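Local coordinates for putative ferritin-like diiron-carboxylate protein TM1526 (Thermotoga maritima, PDB 1VJX) that is of unconfirmed function but, as a ferritin-like protein of the rubrerythrin family, probably binds metal ions and acts as an oxidoreductase, at residues A[28-33]-A[50-55]. Residues are numbered along the deposited sequence; the frame is centred on the assembly and turned at random.
Sequences EGERFY and ELADQE
The Tyr33 ring meets Leu51 with one face and Glu55 with its edge, across an antiparallel helix pair. Leu51 CB sits over the face, 4.1 Å from the ring centroid, in a CH-pi contact offset toward the rim. Glu55 CG comes to the ring edge near its plane, 3.9 Å from Tyr33 CD2. Tyr33 CG stands anti to the carbonyl carbon (chi1 -65°), which turns the ring toward Leu51 and Glu55; Tyr33 CB rests on Ala52 CB. The Glu55 chain bends at chi2 (-68°), which carries OE2 to 3.9 Å from Gly29 CA. Gly29, with no side chain, lets this carboxylate come close to the backbone of helix 15-36. Ala52 CB packs on Glu30 O at 3.4 Å, and the extended Glu30 chain runs past Ala52 O. No hydrogen bond joins the segments. An alanine in place of Tyr33 would take away the ring face under Leu51 CB and would probably open a gap beside Glu55 CG. Leu149 of helix 129-156 touches both Tyr33 and Leu51, and Tyr33 is buried. Glu55 lies close to Glu26 and Glu142 and touches His145. These residues come from helices 15-36, 43-68 and 129-156 of the four-helix bundle. The cluster is consistent with the diiron-carboxylate site of ferritin-like proteins.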
ATOM      1  N   GLU A  28      -0.463  -5.825   4.308  1.00 51.01           N
ATOM      2  CA  GLU A  28      -1.101  -6.793   3.428  1.00 50.93           C
ATOM      3  C   GLU A  28      -0.401  -6.834   2.085  1.00 49.91           C
ATOM      4  O   GLU A  28      -0.266  -7.899   1.515  1.00 49.25           O
ATOM      5  CB  GLU A  28      -2.616  -6.525   3.296  1.00 51.61           C
ATOM      6  CG  GLU A  28      -3.384  -6.923   4.560  1.00 53.07           C
ATOM      7  CD  GLU A  28      -3.336  -8.430   4.811  1.00 58.56           C
ATOM      8  OE1 GLU A  28      -3.723  -9.189   3.876  1.00 62.19           O
ATOM      9  OE2 GLU A  28      -2.906  -8.873   5.927  1.00 60.61           O
ATOM     10  N   GLY A  29       0.073  -5.686   1.637  1.00 49.49           N
ATOM     11  CA  GLY A  29       0.851  -5.575   0.432  1.00 50.03           C
ATOM     12  C   GLY A  29       2.150  -6.355   0.478  1.00 50.55           C
ATOM     13  O   GLY A  29       2.539  -7.001  -0.525  1.00 51.06           O
ATOM     14  N   GLU A  30       2.823  -6.291   1.625  1.00 50.15           N
ATOM     15  CA  GLU A  30       4.032  -7.075   1.871  1.00 49.86           C
ATOM     16  C   GLU A  30       3.736  -8.553   1.645  1.00 49.97           C
ATOM     17  O   GLU A  30       4.479  -9.241   0.946  1.00 48.81           O
ATOM     18  CB  GLU A  30       4.585  -6.843   3.299  1.00 49.52           C
ATOM     19  CG  GLU A  30       5.595  -7.909   3.770  1.00 49.84           C
ATOM     20  CD  GLU A  30       6.194  -7.658   5.157  1.00 49.15           C
ATOM     21  OE1 GLU A  30       5.652  -6.842   5.911  1.00 49.52           O
ATOM     22  OE2 GLU A  30       7.215  -8.272   5.508  1.00 47.11           O
ATOM     23  N   ARG A  31       2.665  -9.025   2.284  1.00 50.32           N
ATOM     24  CA  ARG A  31       2.259 -10.417   2.212  1.00 50.98           C
ATOM     25  C   ARG A  31       1.890 -10.874   0.816  1.00 48.79           C
ATOM     26  O   ARG A  31       2.264 -11.949   0.381  1.00 47.31           O
ATOM     27  CB  ARG A  31       1.043 -10.648   3.096  1.00 51.00           C
ATOM     28  CG  ARG A  31       1.376 -11.238   4.408  1.00 54.04           C
ATOM     29  CD  ARG A  31       0.156 -11.689   5.177  1.00 56.66           C
ATOM     30  NE  ARG A  31      -0.500 -12.797   4.469  1.00 62.41           N
ATOM     31  CZ  ARG A  31      -1.737 -12.784   3.947  1.00 64.21           C
ATOM     32  NH1 ARG A  31      -2.531 -11.714   4.064  1.00 64.40           N
ATOM     33  NH2 ARG A  31      -2.189 -13.874   3.313  1.00 64.40           N
ATOM     34  N   PHE A  32       1.058 -10.077   0.172  1.00 48.44           N
ATOM     35  CA  PHE A  32       0.682 -10.272  -1.228  1.00 48.11           C
ATOM     36  C   PHE A  32       1.944 -10.490  -2.080  1.00 47.56           C
ATOM     37  O   PHE A  32       2.118 -11.559  -2.665  1.00 46.82           O
ATOM     38  CB  PHE A  32      -0.105  -9.055  -1.684  1.00 48.80           C
ATOM     39  CG  PHE A  32      -0.698  -9.162  -3.062  1.00 49.66           C
ATOM     40  CD1 PHE A  32      -1.604 -10.165  -3.375  1.00 50.44           C
ATOM     41  CD2 PHE A  32      -0.404  -8.205  -4.019  1.00 48.78           C
ATOM     42  CE1 PHE A  32      -2.167 -10.230  -4.655  1.00 50.59           C
ATOM     43  CE2 PHE A  32      -0.963  -8.260  -5.280  1.00 50.37           C
ATOM     44  CZ  PHE A  32      -1.842  -9.270  -5.602  1.00 50.20           C
ATOM     45  N   TYR A  33       2.849  -9.509  -2.082  1.00 47.21           N
ATOM     46  CA  TYR A  33       4.012  -9.541  -2.983  1.00 47.23           C
ATOM     47  C   TYR A  33       4.959 -10.708  -2.659  1.00 46.49           C
ATOM     48  O   TYR A  33       5.524 -11.328  -3.577  1.00 46.04           O
ATOM     49  CB  TYR A  33       4.752  -8.193  -3.013  1.00 47.84           C
ATOM     50  CG  TYR A  33       3.956  -7.034  -3.601  1.00 48.97           C
ATOM     51  CD1 TYR A  33       3.317  -7.146  -4.836  1.00 49.31           C
ATOM     52  CD2 TYR A  33       3.887  -5.805  -2.940  1.00 49.58           C
ATOM     53  CE1 TYR A  33       2.607  -6.085  -5.376  1.00 49.96           C
ATOM     54  CE2 TYR A  33       3.188  -4.733  -3.466  1.00 48.97           C
ATOM     55  CZ  TYR A  33       2.541  -4.871  -4.684  1.00 51.03           C
ATOM     56  OH  TYR A  33       1.842  -3.798  -5.218  1.00 49.37           O
ATOM     57  N   GLU A  50      11.360  -7.519  -3.602  1.00 49.36           N
ATOM     58  CA  GLU A  50      11.775  -6.151  -3.319  1.00 49.89           C
ATOM     59  C   GLU A  50      10.565  -5.343  -2.903  1.00 49.24           C
ATOM     60  O   GLU A  50      10.602  -4.659  -1.890  1.00 49.51           O
ATOM     61  CB  GLU A  50      12.464  -5.502  -4.524  1.00 48.98           C
ATOM     62  CG  GLU A  50      13.973  -5.687  -4.492  1.00 50.91           C
ATOM     63  CD  GLU A  50      14.620  -5.680  -5.887  1.00 51.99           C
ATOM     64  OE1 GLU A  50      14.045  -5.021  -6.805  1.00 54.83           O
ATOM     65  OE2 GLU A  50      15.702  -6.324  -6.058  1.00 52.58           O
ATOM     66  N   LEU A  51       9.501  -5.444  -3.698  1.00 49.39           N
ATOM     67  CA  LEU A  51       8.253  -4.748  -3.429  1.00 49.14           C
ATOM     68  C   LEU A  51       7.753  -5.088  -2.035  1.00 48.99           C
ATOM     69  O   LEU A  51       7.339  -4.202  -1.315  1.00 49.30           O
ATOM     70  CB  LEU A  51       7.198  -5.058  -4.512  1.00 49.30           C
ATOM     71  CG  LEU A  51       7.492  -4.545  -5.931  1.00 49.16           C
ATOM     72  CD1 LEU A  51       6.363  -4.846  -6.903  1.00 47.81           C
ATOM     73  CD2 LEU A  51       7.720  -3.072  -5.914  1.00 51.89           C
ATOM     74  N   ALA A  52       7.852  -6.362  -1.650  1.00 49.17           N
ATOM     75  CA  ALA A  52       7.466  -6.836  -0.308  1.00 48.97           C
ATOM     76  C   ALA A  52       8.301  -6.207   0.817  1.00 49.25           C
ATOM     77  O   ALA A  52       7.741  -5.775   1.805  1.00 49.09           O
ATOM     78  CB  ALA A  52       7.533  -8.356  -0.232  1.00 48.55           C
ATOM     79  N   ASP A  53       9.622  -6.148   0.659  1.00 49.72           N
ATOM     80  CA  ASP A  53      10.501  -5.526   1.644  1.00 50.30           C
ATOM     81  C   ASP A  53      10.215  -4.040   1.742  1.00 50.54           C
ATOM     82  O   ASP A  53      10.219  -3.483   2.818  1.00 49.77           O
ATOM     83  CB  ASP A  53      11.969  -5.726   1.265  1.00 51.29           C
ATOM     84  CG  ASP A  53      12.917  -5.719   2.488  1.00 54.10           C
ATOM     85  OD1 ASP A  53      12.800  -6.623   3.374  1.00 56.60           O
ATOM     86  OD2 ASP A  53      13.820  -4.856   2.639  1.00 57.57           O
ATOM     87  N   GLN A  54       9.970  -3.393   0.604  1.00 50.58           N
ATOM     88  CA  GLN A  54       9.635  -1.961   0.600  1.00 50.57           C
ATOM     89  C   GLN A  54       8.357  -1.672   1.356  1.00 49.76           C
ATOM     90  O   GLN A  54       8.300  -0.729   2.158  1.00 49.26           O
ATOM     91  CB  GLN A  54       9.538  -1.439  -0.851  1.00 50.65           C
ATOM     92  CG  GLN A  54      10.917  -1.362  -1.494  1.00 52.11           C
ATOM     93  CD  GLN A  54      10.903  -1.223  -2.996  1.00 52.52           C
ATOM     94  OE1 GLN A  54       9.937  -0.729  -3.583  1.00 57.47           O
ATOM     95  NE2 GLN A  54      11.984  -1.641  -3.624  1.00 54.29           N
ATOM     96  N   GLU A  55       7.326  -2.477   1.082  1.00 49.27           N
ATOM     97  CA  GLU A  55       6.043  -2.373   1.795  1.00 48.88           C
ATOM     98  C   GLU A  55       6.206  -2.577   3.297  1.00 48.46           C
ATOM     99  O   GLU A  55       5.567  -1.882   4.093  1.00 48.79           O
ATOM    100  CB  GLU A  55       5.045  -3.403   1.294  1.00 48.73           C
ATOM    101  CG  GLU A  55       4.614  -3.262  -0.140  1.00 47.87           C
ATOM    102  CD  GLU A  55       3.772  -2.030  -0.406  1.00 46.80           C
ATOM    103  OE1 GLU A  55       4.362  -0.972  -0.689  1.00 45.20           O
ATOM    104  OE2 GLU A  55       2.524  -2.137  -0.365  1.00 49.34           O
TER